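Long-range contacts in MAR1 Ribonuclease (Caenorhabditis elegans, PDB 2B34), which probably acts as a hydrolase of the isochorismatase family, possibly a ribonuclease, and assembles from four copies of its chain: residues 32-36 with 189-193; 38-42 with 183-189. One frame throughout, in Å; residues are numbered along the deposited sequence.

Contact 1 (32-36 with 189-193); sequences YFPEI and PDTGL
Tyr32 and Thr191 bring their CA atoms to 6.1 Å and Glu35 and Pro189 to 5.6 Å, so the first turn of helix 33-49 runs beside the irregular chain 189-193, with no direct hydrogen bond between them. The Tyr32 ring lies against the backbone of Thr191: Thr191 CA sits 3.7 Å from the ring centroid and 11° off its normal, a CH-pi contact over the face. The carbonyl of the same residue presses on that face nearer the rim, Thr191 O being 3.2 Å from Tyr32 CE2. With an alanine in place of Tyr32, Thr191 would probably lose this aromatic cover, leaving a gap between the helix start and the tail. Tyr32 occupies the N-cap position, and its O accepts from Ile36 N in the first turn of helix 33-49, which follows strand 15-20 in the parallel alpha/beta fold of the isochorismatase family. Thr191 CG2 touches both Glu35 CB and Ile36 CD1, the latter 3.6 Å away, while Thr191 OG1 is bound by Arg144 of helix 141-154. Glu35 uses its aliphatic part for packing, CG lying 3.6 Å from Pro189 CB; a bend at chi2 (90°) swings the carboxylate to the edge of the Tyr32 ring, with CD in its plane. One water bridges the segments, donating to Glu35 OE2 and, at 2.6 Å, to Asp190 O. Farther along, Asp190 OD2 accepts from Gly192 N (2.9 Å) from above the carboxylate plane, an Asx turn, and Gly192 O is hydrogen-bonded to Ser197 of the third subunit.

Contact 2 (38-42 with 183-189); sequences TTSRR and LILTSAP
Arg42 reaches from its helix to Thr186, where NH1 donates to Thr186 O at 2.9 Å with an N-H...O angle of 144°. NH2 adds two weak bonds, one to the same carbonyl oxygen and one to Thr186 OG1 at 3.1 Å, so three bonds from two nitrogens limit the rotation of the guanidinium. The donor NH1 stands 23° out of the carbonyl plane. From CG to NE the arginine chain is extended, which carries the guanidinium across to the loop. Its flat end is sandwiched: Leu183 O lies over one face, 3.5 Å from Arg42 CZ, though neither NE nor NH1 points a hydrogen at it well enough for a bond, and Ala188 CA and Pro189 CD lie over the opposite one. Outward from this grip, Leu183 CD1 packs on the backbone at Arg42 O, 3.6 Å away. One helical turn earlier, Thr39 OG1 is hydrogen-bonded to Glu35 O within the helix; it also touches Ala188 CB at 3.8 Å and joins a water to which Pro189 O is also bonded. Arg139 of the second subunit hydrogen-bonds Ile184 O and Leu185 O, so the loop is held from both chains. The irregular segment after helix 177-183 thus packs on helix 33-49, the helix of a beta-alpha-beta crossover between strands 15-20 and 54-59, neighbours in the parallel sheet of the isochorismatase-family fold.

Overall arrangement
Contacts 1 and 2 are successive points along one path: the chain after helix 177-183 runs past helix 33-49 in the direction opposite to the helix sequence, meeting Arg42 first and Tyr32 last. Their centres are 11 Å apart, and each lies 13 Å from the centre of the chain, on the same side of it. Pro189 belongs to both, and contact 2 is nested inside the loop closed by contact 1, whose closest ends are 153 residues apart, against 141 in contact 2. They differ in kind, since 38-42 with 183-189 has direct hydrogen bonds whereas 32-36 with 189-193 relies on packing and a water. Both touch the second subunit, which places this tail at the tetramer interface.

Contact 1 (32-36 with 189-193)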
loop_
_atom_site.group_PDB
_atom_site.type_symbol
_atom_site.label_atom_id
_atom_site.label_comp_id
_atom_site.label_asym_id
_atom_site.label_seq_id
_atom_site.Cartn_x
_atom_site.Cartn_y
_atom_site.Cartn_z
ATOM N N TYR A 32 19.130 -11.598 3.858
ATOM C CA TYR A 32 19.962 -10.408 4.070
ATOM C C TYR A 32 20.463 -10.253 5.510
ATOM O O TYR A 32 20.496 -9.142 6.048
ATOM C CB TYR A 32 19.235 -9.128 3.621
ATOM C CG TYR A 32 18.641 -9.191 2.233
ATOM C CD1 TYR A 32 19.417 -8.922 1.104
ATOM C CD2 TYR A 32 17.298 -9.516 2.049
ATOM C CE1 TYR A 32 18.866 -8.975 -0.179
ATOM C CE2 TYR A 32 16.739 -9.573 0.776
ATOM C CZ TYR A 32 17.526 -9.303 -0.331
ATOM O OH TYR A 32 16.965 -9.359 -1.587
ATOM N N PHE A 33 20.862 -11.360 6.134
ATOM C CA PHE A 33 21.361 -11.304 7.508
ATOM C C PHE A 33 22.576 -10.362 7.657
ATOM O O PHE A 33 22.562 -9.474 8.513
ATOM C CB PHE A 33 21.653 -12.706 8.061
ATOM C CG PHE A 33 21.933 -12.726 9.540
ATOM C CD1 PHE A 33 20.887 -12.684 10.460
ATOM C CD2 PHE A 33 23.241 -12.778 10.015
ATOM C CE1 PHE A 33 21.138 -12.701 11.836
ATOM C CE2 PHE A 33 23.502 -12.791 11.387
ATOM C CZ PHE A 33 22.448 -12.757 12.299
ATOM N N PRO A 34 23.619 -10.537 6.818
ATOM C CA PRO A 34 24.774 -9.640 6.919
ATOM C C PRO A 34 24.446 -8.150 6.761
ATOM O O PRO A 34 25.012 -7.317 7.476
ATOM C CB PRO A 34 25.685 -10.127 5.789
ATOM C CG PRO A 34 25.323 -11.576 5.624
ATOM C CD PRO A 34 23.831 -11.563 5.776
ATOM N N GLU A 35 23.542 -7.827 5.835
ATOM C CA GLU A 35 23.127 -6.440 5.577
ATOM C C GLU A 35 22.433 -5.832 6.794
ATOM O O GLU A 35 22.728 -4.708 7.209
ATOM C CB GLU A 35 22.179 -6.387 4.369
ATOM C CG GLU A 35 22.830 -6.656 3.014
ATOM C CD GLU A 35 22.837 -8.123 2.602
ATOM O OE1 GLU A 35 22.805 -9.015 3.472
ATOM O OE2 GLU A 35 22.888 -8.390 1.386
ATOM N N ILE A 36 21.513 -6.605 7.350
ATOM C CA ILE A 36 20.709 -6.231 8.505
ATOM C C ILE A 36 21.562 -6.012 9.761
ATOM O O ILE A 36 21.270 -5.124 10.564
ATOM C CB ILE A 36 19.577 -7.289 8.716
ATOM C CG1 ILE A 36 18.251 -6.779 8.149
ATOM C CG2 ILE A 36 19.420 -7.703 10.167
ATOM C CD1 ILE A 36 18.181 -6.761 6.644
ATOM N N PRO A 189 23.256 -0.982 3.118
ATOM C CA PRO A 189 23.191 -2.049 2.123
ATOM C C PRO A 189 21.755 -2.368 1.703
ATOM O O PRO A 189 20.855 -2.425 2.549
ATOM C CB PRO A 189 23.813 -3.244 2.853
ATOM C CG PRO A 189 24.695 -2.637 3.886
ATOM C CD PRO A 189 23.982 -1.408 4.330
ATOM N N ASP A 190 21.564 -2.564 0.400
ATOM C CA ASP A 190 20.270 -2.898 -0.182
ATOM C C ASP A 190 19.764 -4.248 0.301
ATOM O O ASP A 190 20.525 -5.212 0.387
ATOM C CB ASP A 190 20.371 -2.919 -1.711
ATOM C CG ASP A 190 19.075 -3.360 -2.377
ATOM O OD1 ASP A 190 18.189 -2.505 -2.572
ATOM O OD2 ASP A 190 18.940 -4.561 -2.700
ATOM N N THR A 191 18.471 -4.314 0.602
ATOM C CA THR A 191 17.827 -5.573 0.973
ATOM C C THR A 191 16.609 -5.908 0.102
ATOM O O THR A 191 15.647 -6.531 0.563
ATOM C CB THR A 191 17.468 -5.615 2.479
ATOM O OG1 THR A 191 16.527 -4.581 2.781
ATOM C CG2 THR A 191 18.716 -5.429 3.333
ATOM N N GLY A 192 16.672 -5.492 -1.164
ATOM C CA GLY A 192 15.671 -5.842 -2.178
ATOM C C GLY A 192 14.246 -5.362 -1.954
ATOM O O GLY A 192 13.294 -5.964 -2.469
ATOM N N LEU A 193 14.099 -4.273 -1.204
ATOM C CA LEU A 193 12.782 -3.769 -0.812
ATOM C C LEU A 193 12.057 -2.969 -1.901
ATOM O O LEU A 193 10.842 -2.793 -1.839
ATOM C CB LEU A 193 12.895 -2.933 0.464
ATOM C CG LEU A 193 13.222 -3.698 1.751
ATOM C CD1 LEU A 193 13.693 -2.743 2.835
ATOM C CD2 LEU A 193 12.030 -4.538 2.228
HETATM O O HOH W 1 22.955 -5.945 -0.278
#

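Contact 2 (38-42 with 183-189)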
loop_
_atom_site.group_PDB
_atom_site.type_symbol
_atom_site.label_atom_id
_atom_site.label_comp_id
_atom_site.label_asym_id
_atom_site.label_seq_id
_atom_site.Cartn_x
_atom_site.Cartn_y
_atom_site.Cartn_z
ATOM N N THR A 38 24.883 -5.079 9.625
ATOM C CA THR A 38 25.560 -3.819 9.316
ATOM C C THR A 38 24.668 -2.615 9.622
ATOM O O THR A 38 25.103 -1.651 10.253
ATOM C CB THR A 38 26.035 -3.767 7.839
ATOM O OG1 THR A 38 26.986 -4.811 7.614
ATOM C CG2 THR A 38 26.695 -2.435 7.518
ATOM N N THR A 39 23.416 -2.686 9.180
ATOM C CA THR A 39 22.478 -1.579 9.346
ATOM C C THR A 39 21.995 -1.448 10.797
ATOM O O THR A 39 21.872 -0.334 11.303
ATOM C CB THR A 39 21.301 -1.698 8.357
ATOM O OG1 THR A 39 21.824 -1.804 7.031
ATOM C CG2 THR A 39 20.406 -0.477 8.422
ATOM N N SER A 40 21.741 -2.576 11.460
ATOM C CA SER A 40 21.415 -2.558 12.894
ATOM C C SER A 40 22.559 -1.956 13.715
ATOM O O SER A 40 22.311 -1.244 14.685
ATOM C CB SER A 40 21.052 -3.953 13.417
ATOM O OG SER A 40 19.878 -4.452 12.787
ATOM N N ARG A 41 23.804 -2.230 13.320
ATOM C CA ARG A 41 24.975 -1.626 13.984
ATOM C C ARG A 41 24.994 -0.099 13.848
ATOM O O ARG A 41 25.418 0.603 14.768
ATOM C CB ARG A 41 26.283 -2.261 13.481
ATOM C CG ARG A 41 27.592 -1.691 14.080
ATOM C CD ARG A 41 27.685 -1.802 15.616
ATOM N NE ARG A 41 28.789 -0.987 16.128
ATOM C CZ ARG A 41 30.041 -1.416 16.288
ATOM N NH1 ARG A 41 30.365 -2.669 15.999
ATOM N NH2 ARG A 41 30.975 -0.588 16.740
ATOM N N ARG A 42 24.518 0.414 12.712
ATOM C CA ARG A 42 24.401 1.866 12.499
ATOM C C ARG A 42 23.463 2.530 13.504
ATOM O O ARG A 42 23.770 3.609 14.028
ATOM C CB ARG A 42 23.942 2.185 11.072
ATOM C CG ARG A 42 24.986 1.907 10.019
ATOM C CD ARG A 42 24.421 2.044 8.616
ATOM N NE ARG A 42 25.447 1.801 7.602
ATOM C CZ ARG A 42 25.479 2.384 6.408
ATOM N NH1 ARG A 42 24.550 3.267 6.063
ATOM N NH2 ARG A 42 26.452 2.094 5.562
ATOM N N LEU A 183 28.267 7.584 10.187
ATOM C CA LEU A 183 27.537 6.314 10.108
ATOM C C LEU A 183 26.738 6.162 8.813
ATOM O O LEU A 183 26.424 5.041 8.406
ATOM C CB LEU A 183 26.592 6.150 11.308
ATOM C CG LEU A 183 27.057 6.557 12.713
ATOM C CD1 LEU A 183 25.885 6.535 13.680
ATOM C CD2 LEU A 183 28.200 5.672 13.219
ATOM N N ILE A 184 26.412 7.288 8.178
ATOM C CA ILE A 184 25.571 7.297 6.974
ATOM C C ILE A 184 26.288 7.813 5.717
ATOM O O ILE A 184 25.639 8.181 4.728
ATOM C CB ILE A 184 24.255 8.095 7.190
ATOM C CG1 ILE A 184 24.554 9.557 7.548
ATOM C CG2 ILE A 184 23.375 7.425 8.256
ATOM C CD1 ILE A 184 23.602 10.536 6.934
ATOM N N LEU A 185 27.623 7.822 5.752
ATOM C CA LEU A 185 28.429 8.290 4.619
ATOM C C LEU A 185 28.145 7.487 3.352
ATOM O O LEU A 185 28.019 8.050 2.264
ATOM C CB LEU A 185 29.924 8.245 4.959
ATOM C CG LEU A 185 30.908 8.856 3.956
ATOM C CD1 LEU A 185 30.838 10.378 3.981
ATOM C CD2 LEU A 185 32.326 8.377 4.252
ATOM N N THR A 186 28.051 6.172 3.503
ATOM C CA THR A 186 27.593 5.306 2.429
ATOM C C THR A 186 26.151 4.890 2.722
ATOM O O THR A 186 25.752 4.788 3.887
ATOM C CB THR A 186 28.492 4.052 2.268
ATOM O OG1 THR A 186 28.359 3.206 3.417
ATOM C CG2 THR A 186 29.960 4.453 2.103
ATOM N N SER A 187 25.372 4.668 1.665
ATOM C CA SER A 187 23.999 4.190 1.809
ATOM C C SER A 187 23.978 2.810 2.457
ATOM O O SER A 187 24.831 1.968 2.169
ATOM C CB SER A 187 23.296 4.132 0.448
ATOM O OG SER A 187 23.190 5.421 -0.128
ATOM N N ALA A 188 23.000 2.589 3.332
ATOM C CA ALA A 188 22.793 1.282 3.950
ATOM C C ALA A 188 22.700 0.217 2.862
ATOM O O ALA A 188 22.157 0.484 1.793
ATOM C CB ALA A 188 21.536 1.293 4.800
ATOM N N PRO A 189 23.256 -0.982 3.118
ATOM C CA PRO A 189 23.191 -2.049 2.123
ATOM C C PRO A 189 21.755 -2.368 1.703
ATOM O O PRO A 189 20.855 -2.425 2.549
ATOM C CB PRO A 189 23.813 -3.244 2.853
ATOM C CG PRO A 189 24.695 -2.637 3.886
ATOM C CD PRO A 189 23.982 -1.408 4.330
HETATM O O HOH W 2 20.608 -3.037 5.134
#